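Local coordinates for protein esterase (Rhizomucor miehei CAU432, PDB 4WY8) that hydrolyses carboxylic ester bonds as a carboxylesterase of the alpha/beta hydrolase fold, probably with a Ser-His-Asp catalytic triad, at residues P124-R127 with F128-L132; W220-D223 with H224-D228; S96-T99 with H100-T103. All blocks are in the same frame, centred on the assembly; numbering follows the deposited sequence.

Contact 1 (P124-R127 with F128-L132)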
# COMPACT_ATOMS: atom_id res chain seq x y z
N PRO A 124 11.42 -17.10 -27.23
CA PRO A 124 12.42 -18.18 -27.20
C PRO A 124 13.66 -17.90 -28.04
O PRO A 124 14.48 -18.80 -28.13
CB PRO A 124 11.65 -19.37 -27.80
CG PRO A 124 10.79 -18.72 -28.83
CD PRO A 124 10.37 -17.37 -28.23
N GLU A 125 13.77 -16.75 -28.69
CA GLU A 125 14.96 -16.49 -29.50
C GLU A 125 16.22 -16.57 -28.64
O GLU A 125 17.28 -16.93 -29.14
CB GLU A 125 14.88 -15.13 -30.20
CG GLU A 125 13.86 -15.06 -31.32
CD GLU A 125 12.46 -14.74 -30.80
OE1 GLU A 125 12.24 -14.84 -29.56
OE2 GLU A 125 11.60 -14.38 -31.62
N VAL A 126 16.12 -16.18 -27.37
CA VAL A 126 17.16 -16.53 -26.42
C VAL A 126 16.47 -17.28 -25.29
O VAL A 126 15.26 -17.20 -25.14
CB VAL A 126 17.93 -15.29 -25.91
CG1 VAL A 126 18.52 -14.50 -27.10
CG2 VAL A 126 17.03 -14.39 -25.05
N ARG A 127 17.24 -18.01 -24.49
CA ARG A 127 16.67 -18.70 -23.34
C ARG A 127 17.26 -18.05 -22.09
O ARG A 127 18.18 -17.23 -22.17
CB ARG A 127 17.00 -20.21 -23.35
CG ARG A 127 16.75 -20.93 -24.67
CD ARG A 127 15.26 -21.14 -24.92
NE ARG A 127 15.03 -21.93 -26.14
CZ ARG A 127 13.84 -22.28 -26.59
NH1 ARG A 127 12.74 -21.94 -25.93
NH2 ARG A 127 13.74 -22.99 -27.72
N PHE A 128 16.71 -18.41 -20.95
CA PHE A 128 17.38 -18.20 -19.68
C PHE A 128 18.82 -18.72 -19.82
O PHE A 128 19.02 -19.77 -20.46
CB PHE A 128 16.59 -18.92 -18.57
CG PHE A 128 17.29 -19.00 -17.25
CD1 PHE A 128 17.31 -17.91 -16.40
CD2 PHE A 128 17.88 -20.19 -16.84
CE1 PHE A 128 17.95 -17.98 -15.18
CE2 PHE A 128 18.51 -20.28 -15.62
CZ PHE A 128 18.55 -19.17 -14.79
N PRO A 129 19.82 -18.00 -19.28
CA PRO A 129 19.73 -16.77 -18.50
C PRO A 129 20.23 -15.52 -19.21
O PRO A 129 20.78 -14.62 -18.57
CB PRO A 129 20.64 -17.07 -17.31
CG PRO A 129 21.76 -17.86 -17.93
CD PRO A 129 21.13 -18.66 -19.08
N THR A 130 20.00 -15.43 -20.51
CA THR A 130 20.55 -14.35 -21.29
C THR A 130 20.00 -12.98 -20.87
O THR A 130 20.77 -12.02 -20.62
CB THR A 130 20.23 -14.59 -22.77
OG1 THR A 130 20.77 -15.85 -23.16
CG2 THR A 130 20.80 -13.49 -23.63
N ALA A 131 18.68 -12.89 -20.74
CA ALA A 131 18.05 -11.63 -20.35
C ALA A 131 18.55 -11.14 -19.00
O ALA A 131 18.90 -9.97 -18.85
CB ALA A 131 16.54 -11.77 -20.32
N LEU A 132 18.63 -12.06 -18.04
CA LEU A 132 19.13 -11.76 -16.70
C LEU A 132 20.51 -11.10 -16.71
O LEU A 132 20.76 -10.09 -16.04
CB LEU A 132 19.18 -13.06 -15.90
CG LEU A 132 19.96 -13.05 -14.59
CD1 LEU A 132 19.48 -11.91 -13.70
CD2 LEU A 132 19.78 -14.38 -13.87
O HOH W 1 16.73 -14.96 -21.12
O HOH W 2 20.24 -18.12 -24.91

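Contact 2 (W220-D223 with H224-D228)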
# COMPACT_ATOMS: atom_id res chain seq x y z
N TRP A 220 3.12 -21.69 -21.02
CA TRP A 220 3.69 -21.29 -22.29
C TRP A 220 4.95 -20.40 -22.14
O TRP A 220 6.00 -20.61 -22.80
CB TRP A 220 2.59 -20.59 -23.08
CG TRP A 220 2.88 -20.23 -24.48
CD1 TRP A 220 2.94 -21.08 -25.56
CD2 TRP A 220 3.09 -18.92 -25.00
NE1 TRP A 220 3.19 -20.37 -26.70
CE2 TRP A 220 3.29 -19.04 -26.39
CE3 TRP A 220 3.13 -17.64 -24.42
CZ2 TRP A 220 3.54 -17.93 -27.21
CZ3 TRP A 220 3.37 -16.54 -25.22
CH2 TRP A 220 3.58 -16.70 -26.61
N PHE A 221 4.84 -19.41 -21.27
CA PHE A 221 5.96 -18.53 -20.96
C PHE A 221 7.18 -19.31 -20.45
O PHE A 221 8.29 -19.18 -20.99
CB PHE A 221 5.55 -17.53 -19.89
CG PHE A 221 4.64 -16.44 -20.38
CD1 PHE A 221 4.76 -15.94 -21.67
CD2 PHE A 221 3.70 -15.88 -19.52
CE1 PHE A 221 3.93 -14.91 -22.09
CE2 PHE A 221 2.87 -14.86 -19.92
CZ PHE A 221 2.98 -14.36 -21.20
N PHE A 222 6.98 -20.11 -19.42
CA PHE A 222 8.07 -20.91 -18.87
C PHE A 222 8.70 -21.86 -19.92
O PHE A 222 9.93 -22.04 -19.96
CB PHE A 222 7.55 -21.72 -17.68
CG PHE A 222 7.90 -21.14 -16.32
CD1 PHE A 222 9.17 -21.34 -15.77
CD2 PHE A 222 6.96 -20.44 -15.58
CE1 PHE A 222 9.50 -20.82 -14.50
CE2 PHE A 222 7.27 -19.91 -14.31
CZ PHE A 222 8.55 -20.11 -13.77
N ASP A 223 7.86 -22.45 -20.78
CA ASP A 223 8.36 -23.39 -21.78
C ASP A 223 9.22 -22.67 -22.81
O ASP A 223 10.21 -23.22 -23.29
CB ASP A 223 7.21 -24.14 -22.47
CG ASP A 223 6.67 -25.27 -21.63
OD1 ASP A 223 7.39 -25.73 -20.72
OD2 ASP A 223 5.51 -25.70 -21.87
N HIS A 224 8.86 -21.44 -23.17
CA HIS A 224 9.77 -20.68 -24.04
C HIS A 224 11.06 -20.20 -23.33
O HIS A 224 12.12 -20.14 -23.96
CB HIS A 224 9.07 -19.46 -24.65
CG HIS A 224 8.14 -19.79 -25.78
ND1 HIS A 224 8.55 -20.45 -26.92
CD2 HIS A 224 6.83 -19.49 -25.97
CE1 HIS A 224 7.53 -20.57 -27.75
NE2 HIS A 224 6.48 -20.00 -27.19
N TYR A 225 10.96 -19.82 -22.06
CA TYR A 225 12.09 -19.22 -21.32
C TYR A 225 13.12 -20.27 -20.85
O TYR A 225 14.33 -20.08 -20.98
CB TYR A 225 11.54 -18.44 -20.11
CG TYR A 225 12.51 -17.62 -19.26
CD1 TYR A 225 12.55 -17.76 -17.87
CD2 TYR A 225 13.33 -16.66 -19.84
CE1 TYR A 225 13.39 -17.01 -17.09
CE2 TYR A 225 14.18 -15.89 -19.06
CZ TYR A 225 14.20 -16.07 -17.69
OH TYR A 225 15.04 -15.30 -16.91
N ILE A 226 12.60 -21.35 -20.27
CA ILE A 226 13.40 -22.43 -19.71
C ILE A 226 12.84 -23.77 -20.16
O ILE A 226 12.09 -24.41 -19.41
CB ILE A 226 13.41 -22.38 -18.16
CG1 ILE A 226 13.73 -20.97 -17.68
CG2 ILE A 226 14.44 -23.33 -17.58
CD1 ILE A 226 13.63 -20.82 -16.18
N PRO A 227 13.20 -24.20 -21.38
CA PRO A 227 12.64 -25.43 -21.97
C PRO A 227 12.88 -26.68 -21.14
O PRO A 227 11.98 -27.53 -20.99
CB PRO A 227 13.38 -25.55 -23.31
CG PRO A 227 13.78 -24.15 -23.65
CD PRO A 227 14.12 -23.52 -22.31
N ASP A 228 14.08 -26.81 -20.62
CA ASP A 228 14.42 -28.00 -19.86
C ASP A 228 14.18 -27.74 -18.38
O ASP A 228 14.85 -26.92 -17.75
CB ASP A 228 15.84 -28.44 -20.21
CG ASP A 228 15.89 -29.11 -21.62
OD1 ASP A 228 14.89 -29.75 -22.01
OD2 ASP A 228 16.89 -28.94 -22.35
O HOH W 3 9.43 -27.55 -21.93

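Contact 3 (S96-T99 with H100-T103)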
# COMPACT_ATOMS: atom_id res chain seq x y z
N SER A 96 7.19 -4.56 -24.24
CA SER A 96 8.09 -3.61 -24.90
C SER A 96 8.00 -2.26 -24.23
O SER A 96 7.18 -2.05 -23.34
CB SER A 96 7.73 -3.45 -26.37
OG SER A 96 6.53 -2.70 -26.48
N LYS A 97 8.78 -1.32 -24.71
CA LYS A 97 8.66 0.06 -24.26
C LYS A 97 7.30 0.67 -24.59
O LYS A 97 6.86 1.62 -23.92
CB LYS A 97 9.77 0.90 -24.86
CG LYS A 97 9.93 0.78 -26.36
CD LYS A 97 11.25 1.49 -26.72
CE LYS A 97 11.79 1.10 -28.08
NZ LYS A 97 13.22 1.51 -28.20
N LEU A 98 6.61 0.06 -25.55
CA LEU A 98 5.29 0.54 -25.96
C LEU A 98 4.21 0.01 -25.00
O LEU A 98 3.35 0.77 -24.54
CB LEU A 98 5.01 0.11 -27.41
CG LEU A 98 3.73 0.57 -28.13
CD1 LEU A 98 3.60 2.10 -28.21
CD2 LEU A 98 3.61 -0.08 -29.53
N THR A 99 4.25 -1.28 -24.68
CA THR A 99 3.25 -1.81 -23.76
C THR A 99 3.36 -1.15 -22.39
O THR A 99 2.36 -0.97 -21.68
CB THR A 99 3.35 -3.32 -23.60
OG1 THR A 99 4.64 -3.67 -23.08
CG2 THR A 99 3.15 -4.00 -24.94
N HIS A 100 4.57 -0.76 -22.02
CA HIS A 100 4.77 -0.22 -20.68
C HIS A 100 4.98 1.28 -20.70
O HIS A 100 5.39 1.87 -19.69
CB HIS A 100 5.95 -0.90 -19.98
CG HIS A 100 5.67 -2.33 -19.61
ND1 HIS A 100 5.48 -3.32 -20.55
CD2 HIS A 100 5.50 -2.91 -18.40
CE1 HIS A 100 5.22 -4.46 -19.93
NE2 HIS A 100 5.23 -4.24 -18.62
N ARG A 101 4.72 1.88 -21.85
CA ARG A 101 4.88 3.32 -22.00
C ARG A 101 4.07 4.08 -20.95
O ARG A 101 4.56 5.04 -20.35
CB ARG A 101 4.46 3.77 -23.40
CG ARG A 101 4.45 5.30 -23.54
CD ARG A 101 4.06 5.73 -24.94
NE ARG A 101 2.71 5.29 -25.27
CZ ARG A 101 2.20 5.28 -26.49
NH1 ARG A 101 2.93 5.68 -27.52
NH2 ARG A 101 0.96 4.87 -26.68
N ARG A 102 2.82 3.69 -20.77
CA ARG A 102 1.97 4.40 -19.82
C ARG A 102 2.58 4.36 -18.41
O ARG A 102 2.82 5.39 -17.76
CB ARG A 102 0.56 3.79 -19.86
CG ARG A 102 -0.39 4.28 -18.77
CD ARG A 102 -0.88 5.68 -19.02
NE ARG A 102 -1.65 5.73 -20.26
CZ ARG A 102 -2.30 6.80 -20.71
NH1 ARG A 102 -2.30 7.93 -20.02
NH2 ARG A 102 -2.96 6.73 -21.85
N THR A 103 2.86 3.14 -17.95
CA THR A 103 3.43 2.92 -16.64
C THR A 103 4.74 3.69 -16.43
O THR A 103 4.93 4.38 -15.42
CB THR A 103 3.68 1.43 -16.43
OG1 THR A 103 2.43 0.72 -16.53
CG2 THR A 103 4.33 1.18 -15.07
O HOH W 4 1.47 1.75 -22.82
O HOH W 5 1.77 0.79 -19.26

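Contact 1 (P124-R127 with F128-L132)
Thr130 turns its amide, and perhaps its hydroxyl, back onto Arg127 O. The backbone N of Thr130 donates to Arg127 O at 3.1 Å in a nearly straight bond, 167° at the hydrogen, that lies in the carbonyl plane on a lone pair. Thr130 OG1 stands 3.1 Å from the same Arg127 O, though another acceptor competes for its proton. A chi1 of -58° sets OG1 beside its own backbone N and thus on the side of that carbonyl. CB and CG2 of Thr130 meet CB and CG2 of Val126: the two side chains cross at about a right angle, with Val126 CG2 3.9 Å from Thr130 CB. Two waters fill in the polar shell. One accepts from Arg127 N at 3.0 Å and bonds to Thr130 OG1; the other accepts from Ala131 N at 2.9 Å. A cis peptide bond before Pro129, at the N-cap, turns the loop after strand 114-118 into helix 130-143. Pro129 offers no side-chain acceptor there; Thr130 N uses Arg127 O instead, and Ala131 N reaches it only through a water whose bond to it is weak. The partly negative carbonyl oxygen probably sits well against the N-terminal end of the helix dipole.

Contact 2 (W220-D223 with H224-D228)
His224 lays the CD2-NE2 edge of its imidazole over the indole of Trp220, with CD2 above the middle of the ring system. The pair is edge-to-face (T-shaped), with planes at 85° and the centroid of the imidazole 4.6 Å from that of the five-membered ring of Trp220. His224 NE2 also comes to 3.3 Å from Trp220 NE1, but the angle is too poor for a hydrogen bond. Trp220 CG is anti to the backbone N (chi1 -173°), while His224 CG is anti to its carbonyl carbon, which brings the two rings together one helical turn apart. Beneath them the backbone is plain alpha helix: His224 N bonds to Trp220 O at 3.0 Å, and Tyr225 N to Phe221 O at 2.9 Å. This is the end of helix 215-225, in the long connection between strands 188-191 and 253-258 of the alpha/beta hydrolase sheet, a region that, as in hormone-sensitive-lipase-like esterases, probably contributes to the cap. Ile226, the first residue off the helix, still donates its N to Phe222 O at 2.8 Å. Phe222 and Tyr225 both pack on Trp92, the former edge-to-face and the latter stacked. Past the helix end, a water donates to Asp223 OD1 at 3.0 Å and to Pro227 O at 2.7 Å, while the same OD1 forms a salt bridge with Arg232.

Contact 3 (S96-T99 with H100-T103)
Thr99 OG1 and His100 ND1 lie 2.7 Å apart in a short hydrogen bond whose donor could be either atom. They belong to a tight turn that combines an ST turn and ST motif at Ser96 with a type I beta turn from Leu98 to Arg101, leading into helix 101-111 of the alpha/beta hydrolase fold. Ser96 bonds through OG, O and N: OG accepts from Leu98 N at 2.9 Å and from Thr99 N at 3.2 Å, Ser96 O takes the N-H of His100 at 3.2 Å, tilted 22° from the carbonyl plane, and Ser96 N donates to Thr99 OG1 at 2.9 Å. A chi1 of 60° puts this threonine oxygen between its own N and carbonyl carbon, able to face both partners. His100 NE2 bonds to Asp163 OD2, which ties the turn to the residue before the probable nucleophile Ser164. Arg101 N has a weak bond to Leu98 O. The next helix amides go to water: Arg102 N through one to Leu98 O, and Thr103 N through another to Thr99 O, though in each case other acceptors compete for the water's protons. Thr103 OG1 bonds to Phe294 O, and Lys97 NZ has its salt bridge with Glu55. The Arg101 chain, packed among Ile38, Leu45 and Leu48, bends at chi3 (62°) and presents a guanidinium face to Leu98 CD1, which sits 3.7 Å from NH1.

Contacts 1 and 2 are neighbours, their centres 10 Å apart, and they are joined directly. Phe128 N meets Tyr225 O at 2.9 Å and Arg127 NH1 meets His224 O at 2.7 Å, both probable hydrogen bonds, so the loop of contact 1 takes up carbonyls at the end of the helix in contact 2. Contact 3 stands apart, with centres about 21 Å from contact 1 and 23 Å from contact 2, and nearest atoms about 12 and 10 Å away. In contacts 2 and 3, Phe221 and His100 respectively lie near the probable triad of Ser164, Asp261 and His291 without touching it, while contact 1 is a surface contact.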